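PDB 3P09: beta-lactamase from Francisella tularensis subsp. tularensis, which probably hydrolyses the ring of beta-lactam antibiotics to substituted beta-amino acids, as a class A serine beta-lactamase would, and so confers antibiotic resistance. Local coordinates for residues I62-K67 with A159-I164; F68-A73 with I132-L137; I89-D94 with K111-S116; Y101-A106 with L124-A129. All blocks are in the same frame, centred on the assembly; numbering follows the deposited sequence.

How the contacts relate
Contacts 1, 2 and 4 are buried, whereas contact 3 is partly open to solvent and lies farthest from the centre of the chain. Helix 66-80 links contacts 1 and 2: its start carries polar groups facing a loop, and its next turns carry leucine and alanine facing a helix. Helix 127-137 joins contacts 2 and 4 in the same way, with a capping aspartate at its start and apolar packing farther along. Contacts 1 and 4 meet where K67 reaches S125 O, bringing together the polar groups of the probable active site. Contact 3, a small two-stranded sheet held by backbone bonds, touches contact 2 through I132 and contact 4 through I104 and T105.

Contact 1: residues I62-K67 with A159-I164; sequences ICSVFK and ADEPEI
E161 OE2 is the atom of E161 nearest to S64, F66 and K67. The charged interaction is a long salt bridge, with K67 NZ 3.5 Å from E161 OE2 and the two side chains crossing at about a right angle. E161 is folded about its CB-CG bond (chi2 -82°), which turns its carboxylate back toward the lysine, itself extended beyond CG. K67 NZ also donates to S64 OG at 3.1 Å and, beyond the two segments, to S125 O; S64 OG and E161 OE2 stand 3.3 Å apart. One water bridges the backbones, accepting from C63 N and donating to I164 O.

The F66 ring receives the carboxylate at its edge, CE1 to E161 OE2 being 3.7 Å, with the two planes 20° apart. Apolar contacts centre on I164, whose CD1 lies 3.9 Å from I62 CG2 and whose CG2 lies 4.0 Å from F66 CE1.

C63 is tied to C233 by a disulfide. S64 and K67 fit the SxxK motif at a helix start, and E161 precedes a cis proline, as in the omega loop of class A enzymes. Serine, lysine and glutamate thus converge within a few ångströms, consistent with an acyl-enzyme mechanism.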
loop_
_atom_site.group_PDB
_atom_site.type_symbol
_atom_site.label_atom_id
_atom_site.label_comp_id
_atom_site.label_asym_id
_atom_site.label_seq_id
_atom_site.Cartn_x
_atom_site.Cartn_y
_atom_site.Cartn_z
ATOM N N ILE A 62 -6.706 -2.977 5.576
ATOM C CA ILE A 62 -5.530 -2.406 4.923
ATOM C C ILE A 62 -4.585 -3.514 4.438
ATOM O O ILE A 62 -3.939 -3.379 3.407
ATOM C CB ILE A 62 -4.794 -1.386 5.838
ATOM C CG1 ILE A 62 -3.751 -0.593 5.028
ATOM C CG2 ILE A 62 -4.164 -2.072 7.054
ATOM C CD1 ILE A 62 -3.049 0.516 5.844
ATOM N N CYS A 63 -4.526 -4.621 5.168
ATOM C CA CYS A 63 -3.665 -5.733 4.770
ATOM C C CYS A 63 -2.224 -5.228 4.595
ATOM O O CYS A 63 -1.792 -4.308 5.291
ATOM C CB CYS A 63 -4.185 -6.372 3.468
ATOM S SG CYS A 63 -5.989 -6.685 3.445
ATOM N N SER A 64 -1.500 -5.803 3.641
ATOM C CA SER A 64 -0.094 -5.474 3.431
ATOM C C SER A 64 0.159 -4.054 2.941
ATOM O O SER A 64 1.300 -3.621 2.882
ATOM C CB SER A 64 0.545 -6.462 2.454
ATOM O OG SER A 64 0.866 -7.667 3.121
ATOM N N VAL A 65 -0.887 -3.320 2.589
ATOM C CA VAL A 65 -0.671 -1.938 2.155
ATOM C C VAL A 65 0.027 -1.098 3.248
ATOM O O VAL A 65 0.755 -0.149 2.953
ATOM C CB VAL A 65 -1.987 -1.279 1.702
ATOM C CG1 VAL A 65 -1.773 0.202 1.380
ATOM C CG2 VAL A 65 -2.537 -2.008 0.475
ATOM N N PHE A 66 -0.188 -1.450 4.510
ATOM C CA PHE A 66 0.440 -0.705 5.599
ATOM C C PHE A 66 1.958 -0.638 5.395
ATOM O O PHE A 66 2.623 0.254 5.912
ATOM C CB PHE A 66 0.095 -1.322 6.970
ATOM C CG PHE A 66 1.067 -2.377 7.440
ATOM C CD1 PHE A 66 0.939 -3.697 7.028
ATOM C CD2 PHE A 66 2.098 -2.048 8.317
ATOM C CE1 PHE A 66 1.831 -4.664 7.468
ATOM C CE2 PHE A 66 2.994 -3.005 8.750
ATOM C CZ PHE A 66 2.864 -4.317 8.324
ATOM N N LYS A 67 2.515 -1.579 4.635
ATOM C CA LYS A 67 3.974 -1.614 4.502
ATOM C C LYS A 67 4.570 -0.346 3.860
ATOM O O LYS A 67 5.726 -0.021 4.112
ATOM C CB LYS A 67 4.438 -2.898 3.788
ATOM C CG LYS A 67 4.188 -4.149 4.644
ATOM C CD LYS A 67 4.230 -5.441 3.826
ATOM C CE LYS A 67 3.897 -6.637 4.733
ATOM N NZ LYS A 67 3.810 -7.905 3.945
ATOM N N ALA A 159 -1.433 -4.037 14.871
ATOM C CA ALA A 159 -0.588 -5.221 14.843
ATOM C C ALA A 159 0.318 -5.236 13.619
ATOM O O ALA A 159 0.125 -4.477 12.670
ATOM C CB ALA A 159 -1.450 -6.488 14.888
ATOM N N ASP A 160 1.320 -6.104 13.659
ATOM C CA ASP A 160 2.162 -6.335 12.499
ATOM C C ASP A 160 1.740 -7.650 11.840
ATOM O O ASP A 160 0.579 -8.037 11.960
ATOM C CB ASP A 160 3.650 -6.269 12.863
ATOM C CG ASP A 160 4.043 -7.256 13.939
ATOM O OD1 ASP A 160 3.310 -8.252 14.137
ATOM O OD2 ASP A 160 5.104 -7.040 14.569
ATOM N N GLU A 161 2.650 -8.318 11.133
ATOM C CA GLU A 161 2.291 -9.501 10.344
ATOM C C GLU A 161 2.376 -10.757 11.180
ATOM O O GLU A 161 3.332 -10.928 11.925
ATOM C CB GLU A 161 3.231 -9.662 9.127
ATOM C CG GLU A 161 3.021 -8.661 7.978
ATOM C CD GLU A 161 1.883 -9.053 7.056
ATOM O OE1 GLU A 161 1.546 -10.252 7.005
ATOM O OE2 GLU A 161 1.320 -8.165 6.381
ATOM N N PRO A 162 1.406 -11.671 11.015
ATOM C CA PRO A 162 0.286 -11.588 10.071
ATOM C C PRO A 162 -1.022 -11.077 10.691
ATOM O O PRO A 162 -2.042 -10.975 9.994
ATOM C CB PRO A 162 0.100 -13.046 9.654
ATOM C CG PRO A 162 0.471 -13.817 10.856
ATOM C CD PRO A 162 1.512 -13.015 11.609
ATOM N N GLU A 163 -0.996 -10.751 11.976
ATOM C CA GLU A 163 -2.227 -10.375 12.684
ATOM C C GLU A 163 -2.932 -9.164 12.052
ATOM O O GLU A 163 -4.150 -9.058 12.118
ATOM C CB GLU A 163 -1.959 -10.125 14.176
ATOM C CG GLU A 163 -3.223 -9.782 14.961
ATOM C CD GLU A 163 -3.008 -9.693 16.462
ATOM O OE1 GLU A 163 -1.846 -9.552 16.903
ATOM O OE2 GLU A 163 -4.016 -9.762 17.207
ATOM N N ILE A 164 -2.163 -8.267 11.437
ATOM C CA ILE A 164 -2.717 -7.094 10.749
ATOM C C ILE A 164 -3.799 -7.489 9.745
ATOM O O ILE A 164 -4.671 -6.691 9.407
ATOM C CB ILE A 164 -1.607 -6.284 10.014
ATOM C CG1 ILE A 164 -2.178 -5.062 9.281
ATOM C CG2 ILE A 164 -0.898 -7.154 8.964
ATOM C CD1 ILE A 164 -2.577 -3.931 10.139
HETATM O O HOH W 1 -6.047 -5.437 7.417
#

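Contact 2: residues F68-A73 with I132-L137; sequences FLLVGA and ILVREL
In the helical part of the class A fold, helix 66-80 packs L70 and A73 against L133, V134 and L137 of helix 127-137. The axes of the two short segments approach to 10.2 Å with their directions 36° apart. L70 is the wedge: its CG lies anti to the backbone N (chi1 173°), which carries both methyls across to the other helix. L70 CD2 meets L133 CB at 3.7 Å, and both L70 methyls touch V134 CG2 (CD2 at 3.8 Å, CD1 at 3.9 Å), the leucine and valine side chains crossing at about a right angle; L70 CD1 reaches L137 CD2 only at 4.3 Å. Helix 66-80 is the buried helix that follows the probable active-site serine and carries the SxxK lysine in its first turn; L70 lies about one turn beyond that lysine. Farther along, the small A73 admits L137: A73 CB touches L137 CD2 at 3.8 Å, and L137 CD1 rests against the A73 carbonyl. V71 CG2 adds a looser contact with L133 CD1. L133 also packs on L118, N119 and A122 of helix 115-123; A73 touches F146 and L137 touches L143 of helix 140-149. On the side of helix 127-137 turned from L70, R135 NE and NH2 both grip E136 OE2 side-on, and NH1 forms a salt bridge with D95.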
loop_
_atom_site.group_PDB
_atom_site.type_symbol
_atom_site.label_atom_id
_atom_site.label_comp_id
_atom_site.label_asym_id
_atom_site.label_seq_id
_atom_site.Cartn_x
_atom_site.Cartn_y
_atom_site.Cartn_z
ATOM N N PHE A 68 3.802 0.378 3.046
ATOM C CA PHE A 68 4.358 1.616 2.486
ATOM C C PHE A 68 4.368 2.757 3.504
ATOM O O PHE A 68 5.238 3.631 3.463
ATOM C CB PHE A 68 3.728 2.018 1.126
ATOM C CG PHE A 68 2.459 2.855 1.226
ATOM C CD1 PHE A 68 2.507 4.196 1.610
ATOM C CD2 PHE A 68 1.229 2.305 0.866
ATOM C CE1 PHE A 68 1.348 4.968 1.672
ATOM C CE2 PHE A 68 0.050 3.072 0.932
ATOM C CZ PHE A 68 0.118 4.404 1.333
ATOM N N LEU A 69 3.419 2.737 4.432
ATOM C CA LEU A 69 3.431 3.694 5.546
ATOM C C LEU A 69 4.638 3.461 6.447
ATOM O O LEU A 69 5.288 4.400 6.924
ATOM C CB LEU A 69 2.161 3.542 6.376
ATOM C CG LEU A 69 0.886 3.875 5.617
ATOM C CD1 LEU A 69 -0.349 3.543 6.485
ATOM C CD2 LEU A 69 0.889 5.339 5.239
ATOM N N LEU A 70 4.918 2.188 6.681
ATOM C CA LEU A 70 6.046 1.774 7.509
ATOM C C LEU A 70 7.361 2.234 6.893
ATOM O O LEU A 70 8.230 2.763 7.580
ATOM C CB LEU A 70 6.038 0.250 7.650
ATOM C CG LEU A 70 7.244 -0.395 8.339
ATOM C CD1 LEU A 70 7.430 0.162 9.754
ATOM C CD2 LEU A 70 7.143 -1.922 8.357
ATOM N N VAL A 71 7.505 2.027 5.588
ATOM C CA VAL A 71 8.718 2.447 4.896
ATOM C C VAL A 71 8.833 3.975 4.876
ATOM O O VAL A 71 9.914 4.534 5.056
ATOM C CB VAL A 71 8.787 1.826 3.493
ATOM C CG1 VAL A 71 9.806 2.540 2.632
ATOM C CG2 VAL A 71 9.123 0.358 3.633
ATOM N N GLY A 72 7.707 4.652 4.695
ATOM C CA GLY A 72 7.687 6.094 4.835
ATOM C C GLY A 72 8.209 6.536 6.201
ATOM O O GLY A 72 9.026 7.451 6.311
ATOM N N ALA A 73 7.733 5.873 7.248
ATOM C CA ALA A 73 8.167 6.159 8.608
ATOM C C ALA A 73 9.664 5.944 8.774
ATOM O O ALA A 73 10.344 6.708 9.455
ATOM C CB ALA A 73 7.396 5.296 9.600
ATOM N N ILE A 132 10.600 -6.713 11.155
ATOM C CA ILE A 132 11.905 -6.190 11.571
ATOM C C ILE A 132 11.903 -4.658 11.562
ATOM O O ILE A 132 12.392 -4.014 12.493
ATOM C CB ILE A 132 13.039 -6.722 10.666
ATOM C CG1 ILE A 132 13.251 -8.225 10.912
ATOM C CG2 ILE A 132 14.334 -5.937 10.897
ATOM C CD1 ILE A 132 14.141 -8.891 9.909
ATOM N N LEU A 133 11.325 -4.073 10.517
ATOM C CA LEU A 133 11.302 -2.619 10.396
ATOM C C LEU A 133 10.482 -1.975 11.503
ATOM O O LEU A 133 10.885 -0.949 12.064
ATOM C CB LEU A 133 10.768 -2.197 9.023
ATOM C CG LEU A 133 11.728 -2.488 7.855
ATOM C CD1 LEU A 133 11.066 -2.175 6.548
ATOM C CD2 LEU A 133 13.029 -1.678 7.985
ATOM N N VAL A 134 9.337 -2.580 11.818
ATOM C CA VAL A 134 8.491 -2.103 12.914
ATOM C C VAL A 134 9.300 -2.096 14.209
ATOM O O VAL A 134 9.282 -1.127 14.959
ATOM C CB VAL A 134 7.235 -2.992 13.104
ATOM C CG1 VAL A 134 6.583 -2.735 14.471
ATOM C CG2 VAL A 134 6.243 -2.766 11.981
ATOM N N ARG A 135 10.030 -3.179 14.452
ATOM C CA ARG A 135 10.881 -3.254 15.629
ATOM C C ARG A 135 11.972 -2.182 15.599
ATOM O O ARG A 135 12.179 -1.477 16.577
ATOM C CB ARG A 135 11.508 -4.646 15.746
ATOM C CG ARG A 135 12.321 -4.848 17.026
ATOM C CD ARG A 135 13.102 -6.146 16.978
ATOM N NE ARG A 135 14.151 -6.080 15.968
ATOM C CZ ARG A 135 14.481 -7.081 15.155
ATOM N NH1 ARG A 135 13.843 -8.243 15.220
ATOM N NH2 ARG A 135 15.452 -6.916 14.274
ATOM N N GLU A 136 12.677 -2.057 14.476
ATOM C CA GLU A 136 13.787 -1.102 14.389
ATOM C C GLU A 136 13.301 0.344 14.424
ATOM O O GLU A 136 14.064 1.252 14.757
ATOM C CB GLU A 136 14.655 -1.350 13.144
ATOM C CG GLU A 136 15.294 -2.752 13.086
ATOM C CD GLU A 136 16.203 -3.038 14.274
ATOM O OE1 GLU A 136 16.856 -2.089 14.764
ATOM O OE2 GLU A 136 16.262 -4.212 14.712
ATOM N N LEU A 137 12.029 0.553 14.100
ATOM C CA LEU A 137 11.409 1.880 14.189
ATOM C C LEU A 137 11.105 2.238 15.641
ATOM O O LEU A 137 10.942 3.412 15.988
ATOM C CB LEU A 137 10.103 1.924 13.372
ATOM C CG LEU A 137 9.421 3.296 13.263
ATOM C CD1 LEU A 137 10.227 4.255 12.379
ATOM C CD2 LEU A 137 8.008 3.165 12.739
#

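Contact 3: residues I89-D94 with K111-S116; sequences IPINQD and KTLTIS
Strands 88-90 and 112-114 pair antiparallel in a two-stranded sheet, in which I89 and L113 form a hydrogen-bonded pair and P90 and T112 a non-hydrogen-bonded one. I89 N donates to L113 O at 2.8 Å, and L113 N returns a bond to I89 O at 2.9 Å. Continuing the pairing, I91 N meets K111 O at 2.9 Å in an almost straight bond, with an N-H...O angle of 176°. P90, which has no N-H to give, occupies the position where no backbone bond is needed; there the strands draw close, and T112 CA comes within 3.2 Å of I89 O in a CA-H...O contact. K111 O takes a second donor, a water that also bonds weakly to I91 O.

The side chains divide between two faces. On one, at the surface, T112 CG2 lies 3.9 Å from P90 CA; the threonine places OG1 between its backbone N and carbonyl carbon (chi1 64°), leaving the methyl to turn toward the proline. On the other, buried face, which I89 and L113 share, I91 CG1 lies 4.0 Å from L113 CG. I115 brings its terminal CD1 over to I89 CG1 at 3.8 Å.

T114 caps the start of helix 115-123, and its backbone N bonds to Q117 OE1, consistent with a capping box. I89, I91 and L113 all rest on L118 of that helix, while I89 and I91 also reach I132 of helix 127-137, which places the small sheet across both helices.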
loop_
_atom_site.group_PDB
_atom_site.type_symbol
_atom_site.label_atom_id
_atom_site.label_comp_id
_atom_site.label_asym_id
_atom_site.label_seq_id
_atom_site.Cartn_x
_atom_site.Cartn_y
_atom_site.Cartn_z
ATOM N N ILE A 89 21.371 -4.839 9.891
ATOM C CA ILE A 89 20.472 -5.570 10.769
ATOM C C ILE A 89 20.650 -7.062 10.564
ATOM O O ILE A 89 20.482 -7.556 9.460
ATOM C CB ILE A 89 18.982 -5.253 10.472
ATOM C CG1 ILE A 89 18.740 -3.739 10.376
ATOM C CG2 ILE A 89 18.097 -5.885 11.534
ATOM C CD1 ILE A 89 19.156 -2.961 11.641
ATOM N N PRO A 90 20.994 -7.788 11.634
ATOM C CA PRO A 90 21.035 -9.254 11.581
ATOM C C PRO A 90 19.672 -9.854 11.242
ATOM O O PRO A 90 18.656 -9.422 11.779
ATOM C CB PRO A 90 21.439 -9.638 13.009
ATOM C CG PRO A 90 22.211 -8.465 13.502
ATOM C CD PRO A 90 21.524 -7.264 12.902
ATOM N N ILE A 91 19.649 -10.822 10.335
ATOM C CA ILE A 91 18.418 -11.537 10.021
ATOM C C ILE A 91 18.487 -12.893 10.718
ATOM O O ILE A 91 19.349 -13.705 10.400
ATOM C CB ILE A 91 18.252 -11.751 8.502
ATOM C CG1 ILE A 91 18.344 -10.413 7.762
ATOM C CG2 ILE A 91 16.933 -12.442 8.197
ATOM C CD1 ILE A 91 17.469 -9.330 8.350
ATOM N N ASN A 92 17.593 -13.120 11.677
ATOM C CA ASN A 92 17.591 -14.358 12.457
ATOM C C ASN A 92 16.421 -15.262 12.066
ATOM O O ASN A 92 15.406 -14.784 11.561
ATOM C CB ASN A 92 17.529 -14.036 13.957
ATOM C CG ASN A 92 18.674 -13.135 14.407
ATOM O OD1 ASN A 92 19.830 -13.353 14.045
ATOM N ND2 ASN A 92 18.352 -12.111 15.184
ATOM N N GLN A 93 16.555 -16.561 12.315
ATOM C CA GLN A 93 15.516 -17.515 11.941
ATOM C C GLN A 93 14.186 -17.156 12.583
ATOM O O GLN A 93 13.138 -17.251 11.954
ATOM C CB GLN A 93 15.908 -18.943 12.343
ATOM C CG GLN A 93 15.003 -20.006 11.728
ATOM C CD GLN A 93 15.028 -19.983 10.203
ATOM O OE1 GLN A 93 13.999 -19.778 9.557
ATOM N NE2 GLN A 93 16.203 -20.200 9.621
ATOM N N ASP A 94 14.235 -16.731 13.839
ATOM C CA ASP A 94 13.024 -16.359 14.557
ATOM C C ASP A 94 12.354 -15.118 13.954
ATOM O O ASP A 94 11.195 -14.846 14.221
ATOM C CB ASP A 94 13.316 -16.162 16.047
ATOM C CG ASP A 94 14.415 -15.148 16.299
ATOM O OD1 ASP A 94 15.206 -15.359 17.244
ATOM O OD2 ASP A 94 14.488 -14.137 15.563
ATOM N N LYS A 111 22.825 -13.852 8.108
ATOM C CA LYS A 111 23.579 -12.729 7.558
ATOM C C LYS A 111 22.921 -11.419 8.008
ATOM O O LYS A 111 22.044 -11.420 8.883
ATOM C CB LYS A 111 23.599 -12.768 6.030
ATOM C CG LYS A 111 24.113 -14.058 5.391
ATOM C CD LYS A 111 23.923 -13.993 3.870
ATOM C CE LYS A 111 24.670 -15.097 3.145
ATOM N NZ LYS A 111 24.705 -14.865 1.667
ATOM N N THR A 112 23.329 -10.306 7.404
ATOM C CA THR A 112 22.720 -9.023 7.737
ATOM C C THR A 112 22.206 -8.349 6.482
ATOM O O THR A 112 22.699 -8.602 5.394
ATOM C CB THR A 112 23.719 -8.046 8.383
ATOM O OG1 THR A 112 24.744 -7.730 7.431
ATOM C CG2 THR A 112 24.343 -8.642 9.645
ATOM N N LEU A 113 21.224 -7.477 6.659
ATOM C CA LEU A 113 20.683 -6.646 5.588
ATOM C C LEU A 113 20.643 -5.201 6.106
ATOM O O LEU A 113 20.404 -4.979 7.299
ATOM C CB LEU A 113 19.262 -7.102 5.229
ATOM C CG LEU A 113 19.124 -8.407 4.432
ATOM C CD1 LEU A 113 17.636 -8.724 4.176
ATOM C CD2 LEU A 113 19.867 -8.281 3.117
ATOM N N THR A 114 20.881 -4.220 5.234
ATOM C CA THR A 114 20.747 -2.825 5.659
ATOM C C THR A 114 19.266 -2.481 5.829
ATOM O O THR A 114 18.399 -3.167 5.296
ATOM C CB THR A 114 21.336 -1.846 4.645
ATOM O OG1 THR A 114 20.565 -1.906 3.443
ATOM C CG2 THR A 114 22.795 -2.183 4.341
ATOM N N ILE A 115 18.980 -1.414 6.571
ATOM C CA ILE A 115 17.611 -0.911 6.668
ATOM C C ILE A 115 17.030 -0.658 5.269
ATOM O O ILE A 115 15.874 -1.000 4.988
ATOM C CB ILE A 115 17.568 0.381 7.513
ATOM C CG1 ILE A 115 17.829 0.066 8.995
ATOM C CG2 ILE A 115 16.243 1.129 7.319
ATOM C CD1 ILE A 115 16.675 -0.640 9.703
ATOM N N SER A 116 17.830 -0.079 4.375
ATOM C CA SER A 116 17.319 0.196 3.029
ATOM C C SER A 116 16.952 -1.086 2.295
ATOM O O SER A 116 15.953 -1.130 1.578
ATOM C CB SER A 116 18.300 1.012 2.179
ATOM O OG SER A 116 17.677 1.410 0.956
HETATM O O HOH W 2 22.403 -12.663 11.343
#

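Contact 4: residues Y101-A106 with L124-A129; sequences YAPITA and LSDSPA. With SO4 (sulfate ion), chain F.
The Y101 ring presents its edge to the L124 and S125 carbonyls, with S125 O 3.5 Å from CD1 and L124 O near CE1, while P103 CD of its own loop lies over one face. A water joins Y101 OH to L124 O at this same edge. S125, D126 and S127 fit the place of the Ser-Asp-Asn motif of class A beta-lactamases, here with serine third, between helices 115-123 and 127-137. S125, at positive phi (77°), is the C-prime residue of a Schellman motif closing the first helix, and D126 is the N-cap of the second.

The other flat group, the D126 carboxylate, is gripped by four donors. OD2 receives I104 N, nearly in line with its C-O bond, and T105 N, on the syn side and 25° out of plane, both at 2.9 Å. OD1 offers its syn lone pair to T105 OG1 at 2.7 Å and takes the capping bond from A129 N at 3.0 Å. With CG anti to its backbone N (chi1 -169°), D126 extends into the turn closed by the bond from A106 N to A102 O and probably fixes its shape.

The backbones are joined by S127 N, which donates to Y101 O at 3.1 Å. Methyl and ring carbons pack beside the aspartate: A102 CB meets P128 CG, and T105 CG2 lies 3.7 Å from A129 CB.

S125 faces the probable active site. A sulfate, likely from the crystallisation liquor, is held there with help from T230 and T232, and S125 OG donates to its O3 at 2.7 Å.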
loop_
_atom_site.group_PDB
_atom_site.type_symbol
_atom_site.label_atom_id
_atom_site.label_comp_id
_atom_site.label_asym_id
_atom_site.label_seq_id
_atom_site.Cartn_x
_atom_site.Cartn_y
_atom_site.Cartn_z
ATOM N N TYR A 101 5.643 -15.865 3.330
ATOM C CA TYR A 101 6.104 -15.043 2.213
ATOM C C TYR A 101 7.306 -14.164 2.613
ATOM O O TYR A 101 7.137 -13.085 3.181
ATOM C CB TYR A 101 4.965 -14.191 1.662
ATOM C CG TYR A 101 5.288 -13.620 0.304
ATOM C CD1 TYR A 101 5.616 -12.281 0.146
ATOM C CD2 TYR A 101 5.292 -14.435 -0.820
ATOM C CE1 TYR A 101 5.924 -11.767 -1.109
ATOM C CE2 TYR A 101 5.597 -13.935 -2.068
ATOM C CZ TYR A 101 5.910 -12.606 -2.211
ATOM O OH TYR A 101 6.211 -12.128 -3.467
ATOM N N ALA A 102 8.511 -14.647 2.309
ATOM C CA ALA A 102 9.756 -14.008 2.738
ATOM C C ALA A 102 10.789 -14.097 1.624
ATOM O O ALA A 102 11.866 -14.684 1.799
ATOM C CB ALA A 102 10.287 -14.700 3.992
ATOM N N PRO A 103 10.473 -13.507 0.473
ATOM C CA PRO A 103 11.316 -13.717 -0.705
ATOM C C PRO A 103 12.756 -13.234 -0.520
ATOM O O PRO A 103 13.653 -13.895 -1.008
ATOM C CB PRO A 103 10.586 -12.938 -1.809
ATOM C CG PRO A 103 9.742 -11.943 -1.083
ATOM C CD PRO A 103 9.330 -12.622 0.199
ATOM N N ILE A 104 12.976 -12.129 0.183
ATOM C CA ILE A 104 14.334 -11.653 0.418
ATOM C C ILE A 104 14.895 -12.149 1.764
ATOM O O ILE A 104 15.980 -12.707 1.822
ATOM C CB ILE A 104 14.416 -10.105 0.369
ATOM C CG1 ILE A 104 14.108 -9.585 -1.034
ATOM C CG2 ILE A 104 15.803 -9.621 0.778
ATOM C CD1 ILE A 104 12.659 -9.625 -1.414
ATOM N N THR A 105 14.145 -11.956 2.844
ATOM C CA THR A 105 14.682 -12.266 4.156
ATOM C C THR A 105 15.045 -13.749 4.298
ATOM O O THR A 105 16.032 -14.086 4.947
ATOM C CB THR A 105 13.757 -11.797 5.282
ATOM O OG1 THR A 105 12.440 -12.334 5.091
ATOM C CG2 THR A 105 13.683 -10.261 5.274
ATOM N N ALA A 106 14.267 -14.625 3.675
ATOM C CA ALA A 106 14.525 -16.052 3.784
ATOM C C ALA A 106 15.860 -16.440 3.152
ATOM O O ALA A 106 16.411 -17.501 3.453
ATOM C CB ALA A 106 13.379 -16.855 3.153
ATOM N N LEU A 124 8.135 -4.960 -1.435
ATOM C CA LEU A 124 7.840 -6.162 -2.189
ATOM C C LEU A 124 7.012 -7.143 -1.361
ATOM O O LEU A 124 6.812 -8.291 -1.767
ATOM C CB LEU A 124 9.132 -6.831 -2.665
ATOM C CG LEU A 124 9.554 -6.421 -4.075
ATOM C CD1 LEU A 124 9.905 -4.927 -4.125
ATOM C CD2 LEU A 124 10.714 -7.278 -4.542
ATOM N N SER A 125 6.548 -6.677 -0.204
ATOM C CA SER A 125 5.636 -7.426 0.674
ATOM C C SER A 125 6.246 -8.567 1.529
ATOM O O SER A 125 5.521 -9.416 2.072
ATOM C CB SER A 125 4.382 -7.907 -0.084
ATOM O OG SER A 125 3.226 -7.709 0.729
ATOM N N ASP A 126 7.563 -8.558 1.669
ATOM C CA ASP A 126 8.279 -9.497 2.539
ATOM C C ASP A 126 7.820 -9.283 3.991
ATOM O O ASP A 126 8.002 -8.203 4.560
ATOM C CB ASP A 126 9.790 -9.225 2.393
ATOM C CG ASP A 126 10.657 -10.306 3.029
ATOM O OD1 ASP A 126 10.535 -10.542 4.253
ATOM O OD2 ASP A 126 11.469 -10.911 2.295
ATOM N N SER A 127 7.197 -10.299 4.587
ATOM C CA SER A 127 6.604 -10.156 5.918
ATOM C C SER A 127 7.625 -10.052 7.055
ATOM O O SER A 127 7.533 -9.163 7.903
ATOM C CB SER A 127 5.590 -11.277 6.182
ATOM O OG SER A 127 4.487 -11.163 5.302
ATOM N N PRO A 128 8.610 -10.958 7.084
ATOM C CA PRO A 128 9.623 -10.796 8.127
ATOM C C PRO A 128 10.328 -9.451 8.035
ATOM O O PRO A 128 10.641 -8.882 9.074
ATOM C CB PRO A 128 10.591 -11.931 7.844
ATOM C CG PRO A 128 9.722 -12.995 7.208
ATOM C CD PRO A 128 8.757 -12.225 6.354
ATOM N N ALA A 129 10.592 -8.975 6.820
ATOM C CA ALA A 129 11.233 -7.682 6.641
ATOM C C ALA A 129 10.411 -6.595 7.328
ATOM O O ALA A 129 10.962 -5.729 8.023
ATOM C CB ALA A 129 11.414 -7.374 5.150
HETATM S S SO4 F . 0.236 -8.864 -0.762
HETATM O O1 SO4 F . -0.475 -9.624 -1.767
HETATM O O2 SO4 F . -0.417 -9.001 0.536
HETATM O O3 SO4 F . 1.582 -9.382 -0.684
HETATM O O4 SO4 F . 0.239 -7.461 -1.133
HETATM O O HOH W 3 7.468 -9.800 -3.967
HETATM O O HOH W 4 3.923 -14.070 5.287
#